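Local coordinates for YfkN protein (Bacillus subtilis subsp. subtilis, PDB 3GVE) that belongs to the calcineurin-like phosphoesterase family, whose members share a layered alpha-beta fold, and holds a manganese and a magnesium ion at adjoining sites, at residues L15-I20 with L99-G104; N56-D61 with V165-F170; H21-D26 with S281-Y286. One frame throughout, in Å; residues are numbered along the deposited sequence.

Contact 1 (L15-I20 with L99-G104). With MN (manganese (II) ion), chain C.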
loop_
_atom_site.group_PDB
_atom_site.type_symbol
_atom_site.label_atom_id
_atom_site.label_comp_id
_atom_site.label_asym_id
_atom_site.label_seq_id
_atom_site.Cartn_x
_atom_site.Cartn_y
_atom_site.Cartn_z
ATOM N N LEU A 15 -1.098 -1.006 25.888
ATOM C CA LEU A 15 -0.278 -0.942 24.671
ATOM C C LEU A 15 -1.102 -1.454 23.499
ATOM O O LEU A 15 -1.832 -2.409 23.660
ATOM C CB LEU A 15 0.961 -1.806 24.841
ATOM C CG LEU A 15 1.773 -1.581 26.127
ATOM C CD1 LEU A 15 2.986 -2.503 26.114
ATOM C CD2 LEU A 15 2.205 -0.127 26.276
ATOM N N ALA A 16 -0.979 -0.815 22.335
ATOM C CA ALA A 16 -1.865 -1.122 21.204
ATOM C C ALA A 16 -1.183 -1.137 19.852
ATOM O O ALA A 16 -0.411 -0.219 19.528
ATOM C CB ALA A 16 -3.029 -0.126 21.154
ATOM N N THR A 17 -1.511 -2.160 19.053
ATOM C CA THR A 17 -1.104 -2.149 17.622
ATOM C C THR A 17 -2.335 -1.991 16.769
ATOM O O THR A 17 -3.508 -2.265 17.229
ATOM C CB THR A 17 -0.351 -3.438 17.275
ATOM O OG1 THR A 17 -1.121 -4.590 17.721
ATOM C CG2 THR A 17 0.995 -3.464 17.947
ATOM N N THR A 18 -2.160 -1.491 15.565
ATOM C CA THR A 18 -3.255 -1.405 14.612
ATOM C C THR A 18 -2.742 -1.500 13.185
ATOM O O THR A 18 -1.633 -1.098 12.894
ATOM C CB THR A 18 -4.079 -0.079 14.778
ATOM O OG1 THR A 18 -5.354 -0.202 14.116
ATOM C CG2 THR A 18 -3.316 1.138 14.231
ATOM N N ASP A 19 -3.587 -2.004 12.301
ATOM C CA ASP A 19 -3.298 -2.017 10.872
ATOM C C ASP A 19 -1.919 -2.624 10.558
ATOM O O ASP A 19 -1.193 -2.167 9.700
ATOM C CB ASP A 19 -3.479 -0.609 10.266
ATOM C CG ASP A 19 -4.927 -0.152 10.306
ATOM O OD1 ASP A 19 -5.655 -0.415 9.325
ATOM O OD2 ASP A 19 -5.327 0.461 11.322
ATOM N N ILE A 20 -1.581 -3.760 11.199
ATOM C CA ILE A 20 -0.294 -4.455 11.035
ATOM C C ILE A 20 -0.221 -5.045 9.628
ATOM O O ILE A 20 0.862 -5.093 9.033
ATOM C CB ILE A 20 -0.143 -5.541 12.145
ATOM C CG1 ILE A 20 0.118 -4.899 13.477
ATOM C CG2 ILE A 20 0.986 -6.477 11.802
ATOM C CD1 ILE A 20 1.261 -4.200 13.655
ATOM N N LEU A 99 3.208 -13.316 21.946
ATOM C CA LEU A 99 3.392 -11.986 22.544
ATOM C C LEU A 99 2.391 -11.715 23.675
ATOM O O LEU A 99 2.408 -10.662 24.293
ATOM C CB LEU A 99 3.255 -10.898 21.477
ATOM C CG LEU A 99 4.360 -10.818 20.422
ATOM C CD1 LEU A 99 4.050 -9.767 19.372
ATOM C CD2 LEU A 99 5.696 -10.509 21.103
ATOM N N LYS A 100 1.518 -12.682 23.913
ATOM C CA LYS A 100 0.554 -12.617 25.013
ATOM C C LYS A 100 -0.365 -11.383 24.900
ATOM O O LYS A 100 -0.554 -10.635 25.843
ATOM C CB LYS A 100 1.267 -12.708 26.377
ATOM C CG LYS A 100 1.979 -14.044 26.551
ATOM C CD LYS A 100 2.697 -14.127 27.888
ATOM C CE LYS A 100 3.453 -15.440 28.005
ATOM N NZ LYS A 100 3.650 -15.826 29.442
ATOM N N TYR A 101 -0.952 -11.195 23.723
ATOM C CA TYR A 101 -2.003 -10.187 23.575
ATOM C C TYR A 101 -3.167 -10.516 24.506
ATOM O O TYR A 101 -3.470 -11.675 24.736
ATOM C CB TYR A 101 -2.496 -10.131 22.137
ATOM C CG TYR A 101 -1.712 -9.162 21.281
ATOM C CD1 TYR A 101 -0.445 -9.494 20.809
ATOM C CD2 TYR A 101 -2.231 -7.916 20.954
ATOM C CE1 TYR A 101 0.278 -8.611 20.027
ATOM C CE2 TYR A 101 -1.512 -7.019 20.158
ATOM C CZ TYR A 101 -0.251 -7.372 19.722
ATOM O OH TYR A 101 0.489 -6.523 18.945
ATOM N N ASP A 102 -3.807 -9.475 25.018
ATOM C CA ASP A 102 -4.966 -9.627 25.901
ATOM C C ASP A 102 -6.314 -9.556 25.160
ATOM O O ASP A 102 -7.297 -10.076 25.641
ATOM C CB ASP A 102 -4.918 -8.576 27.013
ATOM C CG ASP A 102 -3.698 -8.735 27.907
ATOM O OD1 ASP A 102 -3.648 -9.722 28.644
ATOM O OD2 ASP A 102 -2.811 -7.889 27.835
ATOM N N ALA A 103 -6.342 -8.893 24.000
ATOM C CA ALA A 103 -7.563 -8.756 23.221
ATOM C C ALA A 103 -7.251 -8.311 21.805
ATOM O O ALA A 103 -6.213 -7.686 21.603
ATOM C CB ALA A 103 -8.506 -7.731 23.852
ATOM N N GLY A 104 -8.177 -8.589 20.901
ATOM C CA GLY A 104 -8.072 -8.068 19.549
ATOM C C GLY A 104 -9.469 -7.789 18.992
ATOM O O GLY A 104 -10.484 -8.023 19.663
HETATM MN MN MN C . -5.700 -0.783 7.204
HETATM O O HOH W 1 -7.391 0.607 6.952
HETATM O O HOH W 2 -6.151 -0.911 5.008
#

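Contact 2 (N56-D61 with V165-F170)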
loop_
_atom_site.group_PDB
_atom_site.type_symbol
_atom_site.label_atom_id
_atom_site.label_comp_id
_atom_site.label_asym_id
_atom_site.label_seq_id
_atom_site.Cartn_x
_atom_site.Cartn_y
_atom_site.Cartn_z
ATOM N N ASN A 56 1.344 -3.465 35.507
ATOM C CA ASN A 56 -0.063 -3.399 35.124
ATOM C C ASN A 56 -0.190 -2.982 33.666
ATOM O O ASN A 56 -0.596 -1.891 33.365
ATOM C CB ASN A 56 -0.839 -2.395 35.998
ATOM C CG ASN A 56 -0.662 -2.614 37.494
ATOM O OD1 ASN A 56 -0.712 -3.716 38.000
ATOM N ND2 ASN A 56 -0.513 -1.523 38.193
ATOM N N THR A 57 0.177 -3.870 32.762
ATOM C CA THR A 57 0.168 -3.556 31.334
ATOM C C THR A 57 -0.675 -4.550 30.545
ATOM O O THR A 57 -0.521 -5.768 30.656
ATOM C CB THR A 57 1.609 -3.488 30.770
ATOM O OG1 THR A 57 2.300 -2.402 31.392
ATOM C CG2 THR A 57 1.595 -3.248 29.271
ATOM N N LEU A 58 -1.579 -4.003 29.748
ATOM C CA LEU A 58 -2.387 -4.774 28.826
ATOM C C LEU A 58 -1.888 -4.521 27.413
ATOM O O LEU A 58 -1.345 -3.467 27.147
ATOM C CB LEU A 58 -3.848 -4.339 28.938
ATOM C CG LEU A 58 -4.431 -4.445 30.348
ATOM C CD1 LEU A 58 -5.799 -3.782 30.346
ATOM C CD2 LEU A 58 -4.516 -5.924 30.788
ATOM N N LEU A 59 -2.108 -5.493 26.530
ATOM C CA LEU A 59 -1.684 -5.416 25.141
ATOM C C LEU A 59 -2.849 -5.816 24.226
ATOM O O LEU A 59 -3.410 -6.878 24.342
ATOM C CB LEU A 59 -0.468 -6.320 24.922
ATOM C CG LEU A 59 -0.005 -6.508 23.467
ATOM C CD1 LEU A 59 0.487 -5.188 22.858
ATOM C CD2 LEU A 59 1.105 -7.566 23.427
ATOM N N VAL A 60 -3.197 -4.918 23.318
ATOM C CA VAL A 60 -4.355 -5.120 22.436
ATOM C C VAL A 60 -4.018 -4.820 20.988
ATOM O O VAL A 60 -3.165 -4.008 20.692
ATOM C CB VAL A 60 -5.564 -4.244 22.879
ATOM C CG1 VAL A 60 -5.937 -4.572 24.336
ATOM C CG2 VAL A 60 -5.265 -2.760 22.733
ATOM N N ASP A 61 -4.710 -5.505 20.097
ATOM C CA ASP A 61 -4.612 -5.210 18.667
ATOM C C ASP A 61 -5.928 -4.665 18.148
ATOM O O ASP A 61 -6.985 -5.108 18.568
ATOM C CB ASP A 61 -4.248 -6.449 17.861
ATOM C CG ASP A 61 -4.028 -6.122 16.402
ATOM O OD1 ASP A 61 -3.018 -5.479 16.068
ATOM O OD2 ASP A 61 -4.895 -6.457 15.605
ATOM N N VAL A 165 -11.829 -5.323 33.690
ATOM C CA VAL A 165 -11.550 -4.629 32.422
ATOM C C VAL A 165 -12.367 -5.265 31.334
ATOM O O VAL A 165 -12.315 -6.494 31.115
ATOM C CB VAL A 165 -10.057 -4.723 32.083
ATOM C CG1 VAL A 165 -9.695 -3.943 30.803
ATOM C CG2 VAL A 165 -9.238 -4.124 33.255
ATOM N N GLY A 166 -13.084 -4.450 30.613
ATOM C CA GLY A 166 -13.880 -4.864 29.478
ATOM C C GLY A 166 -13.299 -4.427 28.144
ATOM O O GLY A 166 -12.728 -3.314 28.073
ATOM N N TYR A 167 -13.426 -5.236 27.122
ATOM C CA TYR A 167 -13.023 -4.840 25.791
ATOM C C TYR A 167 -14.242 -4.941 24.900
ATOM O O TYR A 167 -14.962 -5.923 24.940
ATOM C CB TYR A 167 -11.941 -5.775 25.262
ATOM C CG TYR A 167 -10.713 -5.896 26.151
ATOM C CD1 TYR A 167 -9.625 -5.048 26.006
ATOM C CD2 TYR A 167 -10.648 -6.883 27.125
ATOM C CE1 TYR A 167 -8.509 -5.178 26.825
ATOM C CE2 TYR A 167 -9.536 -7.024 27.932
ATOM C CZ TYR A 167 -8.471 -6.173 27.777
ATOM O OH TYR A 167 -7.366 -6.328 28.586
ATOM N N ILE A 168 -14.424 -3.927 24.072
ATOM C CA ILE A 168 -15.467 -3.911 23.055
ATOM C C ILE A 168 -14.823 -3.465 21.748
ATOM O O ILE A 168 -13.921 -2.656 21.753
ATOM C CB ILE A 168 -16.635 -2.957 23.454
ATOM C CG1 ILE A 168 -17.788 -3.032 22.439
ATOM C CG2 ILE A 168 -16.150 -1.507 23.647
ATOM C CD1 ILE A 168 -19.092 -2.333 22.915
ATOM N N GLY A 169 -15.295 -3.998 20.634
ATOM C CA GLY A 169 -14.705 -3.662 19.340
ATOM C C GLY A 169 -15.738 -3.269 18.302
ATOM O O GLY A 169 -16.864 -3.695 18.358
ATOM N N PHE A 170 -15.301 -2.464 17.344
ATOM C CA PHE A 170 -16.134 -1.940 16.252
ATOM C C PHE A 170 -15.409 -1.956 14.917
ATOM O O PHE A 170 -14.214 -1.729 14.860
ATOM C CB PHE A 170 -16.573 -0.493 16.537
ATOM C CG PHE A 170 -17.111 -0.297 17.910
ATOM C CD1 PHE A 170 -18.403 -0.682 18.231
ATOM C CD2 PHE A 170 -16.319 0.249 18.886
ATOM C CE1 PHE A 170 -18.887 -0.511 19.511
ATOM C CE2 PHE A 170 -16.798 0.431 20.167
ATOM C CZ PHE A 170 -18.093 0.044 20.483
#

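Contact 3 (H21-D26 with S281-Y286). With MN (manganese (II) ion), chain C.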
loop_
_atom_site.group_PDB
_atom_site.type_symbol
_atom_site.label_atom_id
_atom_site.label_comp_id
_atom_site.label_asym_id
_atom_site.label_seq_id
_atom_site.Cartn_x
_atom_site.Cartn_y
_atom_site.Cartn_z
ATOM N N HIS A 21 -1.354 -5.486 9.116
ATOM C CA HIS A 21 -1.539 -5.943 7.741
ATOM C C HIS A 21 -0.556 -7.075 7.403
ATOM O O HIS A 21 0.083 -7.087 6.360
ATOM C CB HIS A 21 -1.443 -4.759 6.755
ATOM C CG HIS A 21 -2.710 -3.965 6.647
ATOM N ND1 HIS A 21 -3.853 -4.475 6.083
ATOM C CD2 HIS A 21 -3.018 -2.710 7.052
ATOM C CE1 HIS A 21 -4.808 -3.564 6.133
ATOM N NE2 HIS A 21 -4.334 -2.486 6.722
ATOM N N ALA A 22 -0.452 -8.020 8.332
ATOM C CA ALA A 22 0.319 -9.274 8.147
ATOM C C ALA A 22 1.829 -9.075 8.047
ATOM O O ALA A 22 2.562 -9.992 7.724
ATOM C CB ALA A 22 -0.201 -10.084 6.941
ATOM N N ASN A 23 2.280 -7.870 8.354
ATOM C CA ASN A 23 3.716 -7.584 8.412
ATOM C C ASN A 23 4.326 -8.048 9.741
ATOM O O ASN A 23 4.510 -7.269 10.661
ATOM C CB ASN A 23 3.982 -6.088 8.159
ATOM C CG ASN A 23 3.512 -5.635 6.783
ATOM O OD1 ASN A 23 2.592 -4.843 6.651
ATOM N ND2 ASN A 23 4.124 -6.152 5.772
HETATM N N MSE A 24 4.633 -9.338 9.793
HETATM C CA MSE A 24 5.244 -9.983 10.959
HETATM C C MSE A 24 6.724 -9.634 11.029
HETATM O O MSE A 24 7.197 -9.106 12.010
HETATM C CB MSE A 24 5.065 -11.500 10.880
HETATM C CG MSE A 24 3.585 -11.924 10.960
HETATM SE SE MSE A 24 2.736 -11.542 12.664
HETATM C CE MSE A 24 1.736 -9.912 12.120
HETATM N N MSE A 25 7.431 -9.956 9.959
HETATM C CA MSE A 25 8.837 -9.609 9.832
HETATM C C MSE A 25 9.014 -8.180 9.328
HETATM O O MSE A 25 8.118 -7.604 8.735
HETATM C CB MSE A 25 9.528 -10.577 8.881
HETATM C CG MSE A 25 9.568 -12.006 9.386
HETATM SE SE MSE A 25 10.682 -12.226 10.991
HETATM C CE MSE A 25 12.392 -12.440 10.063
ATOM N N ASP A 26 10.200 -7.628 9.549
ATOM C CA ASP A 26 10.547 -6.337 8.966
ATOM C C ASP A 26 11.059 -6.610 7.541
ATOM O O ASP A 26 12.255 -6.536 7.254
ATOM C CB ASP A 26 11.550 -5.561 9.846
ATOM C CG ASP A 26 12.813 -6.351 10.199
ATOM O OD1 ASP A 26 12.811 -7.586 10.133
ATOM O OD2 ASP A 26 13.791 -5.699 10.591
ATOM N N SER A 281 -0.366 4.645 13.628
ATOM C CA SER A 281 0.089 4.521 12.242
ATOM C C SER A 281 -0.414 3.206 11.617
ATOM O O SER A 281 -1.567 2.847 11.769
ATOM C CB SER A 281 1.631 4.647 12.194
ATOM O OG SER A 281 2.080 4.766 10.851
ATOM N N SER A 282 0.454 2.531 10.882
ATOM C CA SER A 282 0.124 1.256 10.260
ATOM C C SER A 282 1.399 0.414 10.179
ATOM O O SER A 282 2.489 0.918 10.355
ATOM C CB SER A 282 -0.501 1.460 8.880
ATOM O OG SER A 282 0.422 2.057 8.001
ATOM N N TRP A 283 1.221 -0.881 9.964
ATOM C CA TRP A 283 2.305 -1.837 9.709
ATOM C C TRP A 283 3.300 -1.998 10.862
ATOM O O TRP A 283 4.403 -2.474 10.666
ATOM C CB TRP A 283 3.053 -1.474 8.408
ATOM C CG TRP A 283 2.246 -1.582 7.157
ATOM C CD1 TRP A 283 0.910 -1.658 7.038
ATOM C CD2 TRP A 283 2.776 -1.618 5.828
ATOM N NE1 TRP A 283 0.555 -1.747 5.702
ATOM C CE2 TRP A 283 1.691 -1.722 4.943
ATOM C CE3 TRP A 283 4.068 -1.569 5.309
ATOM C CZ2 TRP A 283 1.856 -1.790 3.552
ATOM C CZ3 TRP A 283 4.232 -1.637 3.936
ATOM C CH2 TRP A 283 3.132 -1.749 3.078
ATOM N N GLY A 284 2.898 -1.587 12.055
ATOM C CA GLY A 284 3.765 -1.661 13.215
ATOM C C GLY A 284 4.772 -0.533 13.329
ATOM O O GLY A 284 5.694 -0.635 14.091
ATOM N N LYS A 285 4.579 0.554 12.591
ATOM C CA LYS A 285 5.516 1.687 12.623
ATOM C C LYS A 285 5.542 2.479 13.942
ATOM O O LYS A 285 6.506 3.158 14.245
ATOM C CB LYS A 285 5.262 2.626 11.433
ATOM C CG LYS A 285 5.588 1.992 10.066
ATOM C CD LYS A 285 5.120 2.874 8.904
ATOM C CE LYS A 285 5.389 2.236 7.538
ATOM N NZ LYS A 285 4.905 3.151 6.465
ATOM N N TYR A 286 4.468 2.360 14.711
ATOM C CA TYR A 286 4.329 2.996 16.013
ATOM C C TYR A 286 3.617 2.015 16.940
ATOM O O TYR A 286 2.889 1.142 16.476
ATOM C CB TYR A 286 3.479 4.257 15.900
ATOM C CG TYR A 286 4.178 5.473 15.352
ATOM C CD1 TYR A 286 4.530 6.516 16.185
ATOM C CD2 TYR A 286 4.455 5.589 14.005
ATOM C CE1 TYR A 286 5.163 7.654 15.684
ATOM C CE2 TYR A 286 5.087 6.720 13.501
ATOM C CZ TYR A 286 5.431 7.734 14.347
ATOM O OH TYR A 286 6.058 8.854 13.844
HETATM MN MN MN C . -5.700 -0.783 7.204
HETATM O O HOH W 1 -7.391 0.607 6.952
HETATM O O HOH W 2 -6.151 -0.911 5.008
#

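Contact 1 (L15-I20 with L99-G104)
Thr17 and Tyr101 meet at the C-terminal end of strand 9-17, where the first core strand of the metallophosphoesterase fold runs out into the Asp-X-His motif of the metal site. Tyr101 OH gives a hydrogen bond to Thr17 OG1 over 2.8 Å, and Thr17 OG1 sits at the edge of the phenol ring, near its plane. Thr17 holds OG1 between its backbone N and carbonyl carbon (chi1 50°), while CG2 packs beside the same phenol oxygen, 3.3 Å from Tyr101 OH. A second bond links Thr17 OG1 to Asp61 OD1 on the neighbouring strand 57-61. Tyr101 is brought here by the loop after helix 91-98: the helix closes at Lys100 in a Schellman motif, Asp102 OD2 is hydrogen-bonded to Leu59 N, and the Tyr101 ring packs on Leu59 and Asp61. Two residues past Thr17, Asp19 OD1 binds the manganese ion at 2.1 Å, with Asp64, His21 and His251 as the other protein ligands. Asp19 OD2 is met by the hydroxyl of Thr18, whose OG1 lies 2.9 Å away and 38° out of the carboxylate plane; His249 N is a further partner of this oxygen. Because Thr17 OG1 accepts from Tyr101 OH, its own proton is probably given to Asp61 OD1, so that one buried hydroxyl joins the loop to strands 9-17 and 57-61.

Contact 2 (N56-D61 with V165-F170)
Tyr167 lies with its phenol end against Leu58 and its CE1 atom against Val60. The nearest approach to Leu58 is CD1, 3.5 Å from Tyr167 OH; the other methyl, Leu58 CD2, is 3.6 Å from Tyr167 OH, so the oxygen rests against both branches of the leucine. Val60 crosses the ring obliquely and touches it through one methyl, with CG1 3.6 Å from Tyr167 CE1. Leu58 and Val165 reach toward each other tip to tip, CD1 of Leu58 standing 3.9 Å from CG1 of Val165. That valine methyl is set opposite the backbone N (chi1 -177°), which carries it toward the leucine. No hydrogen bond joins the two strands: they belong to different sheets, 57-61 to the one with strand 9-17 and 160-170 to the other, and the contact is part of the buried interface between the two sheets of the calcineurin-like alpha-beta sandwich. The strand segments run almost parallel, 13° apart, with axes 10.5 Å from each other. Around this layer, Ile212 of strand 210-215 packs on Leu58, Val165 and Tyr167, and Leu214 on Val60. Asp102 and Ala103, from the loop after helix 91-98, lie against Tyr167. Farther out, Ile168 and Phe170 pack on helix 192-205, while Leu58 and Val60 are fixed by backbone hydrogen bonds to Leu15 of strand 9-17.

Contact 3 (H21-D26 with S281-Y286)
Trp283 has the largest share of the buried surface, followed by Asn23, which lies over one face of its indole, and His21, which crosses it beside the pyrrole part. The two segments are loops at the metal end of the calcineurin-like fold: 21-26 follows strand 9-17 and begins with the histidine of the Asp-X-His motif, and 281-286 makes a type I' beta turn from Ser282 to Lys285. The turn is closed by Lys285 N on Ser282 O at 3.1 Å. Trp283 and Gly284 take its two central positions, both with positive phi, and a backbone hydrogen bond from Trp283 to Asp19 fastens the turn to the chain just ahead of His21. Trp283 places CG beside its own backbone N (chi1 -65°), which swings the indole back toward the 21-26 loop although the bond to CB does not aim there. The amide of Asn23 lies over the indole near its rim, its plane inclined by 44° to the ring, with Asn23 CG 4.2 Å from Trp283 CD2. Asn23 itself is the centre of an inverse gamma turn, and Phe38 touches both residues, meeting Trp283 edge-to-face. His21 approaches with its CB, 3.8 Å from Trp283 NE1. Its imidazole and the five-membered ring of the tryptophan meet rim to rim, with centroids 5.7 Å apart and planes at 67°, so neither ring stacks on the other. Just before and after the turn, Ser281 and Tyr286 pack on Ser31 and Lys33 of the second subunit. The imidazole of His21 is gripped through both nitrogens: ND1 is hydrogen-bonded to Gln67 O, and NE2 binds the manganese ion at 2.2 Å.

Contacts 1 and 2 share the sheet holding strands 9-17 and 57-61, and all their touching residues are buried; contact 3 lies farther from the centre of the chain, with a partly exposed tryptophan and a second subunit close by. Contact 2 is mainly apolar packing between sheets, with no hydrogen bond across it, contact 1 depends on a single hydroxyl bond, and contact 3 sets an amide and an imidazole beside an indole. Asp102 N bonds to Leu59 O over 2.7 Å, tying contact 1 to contact 2. Contacts 1 and 3 both supply manganese ligands and share its two waters, whereas contacts 2 and 3 do not touch, their nearest atoms being about 7 Å apart.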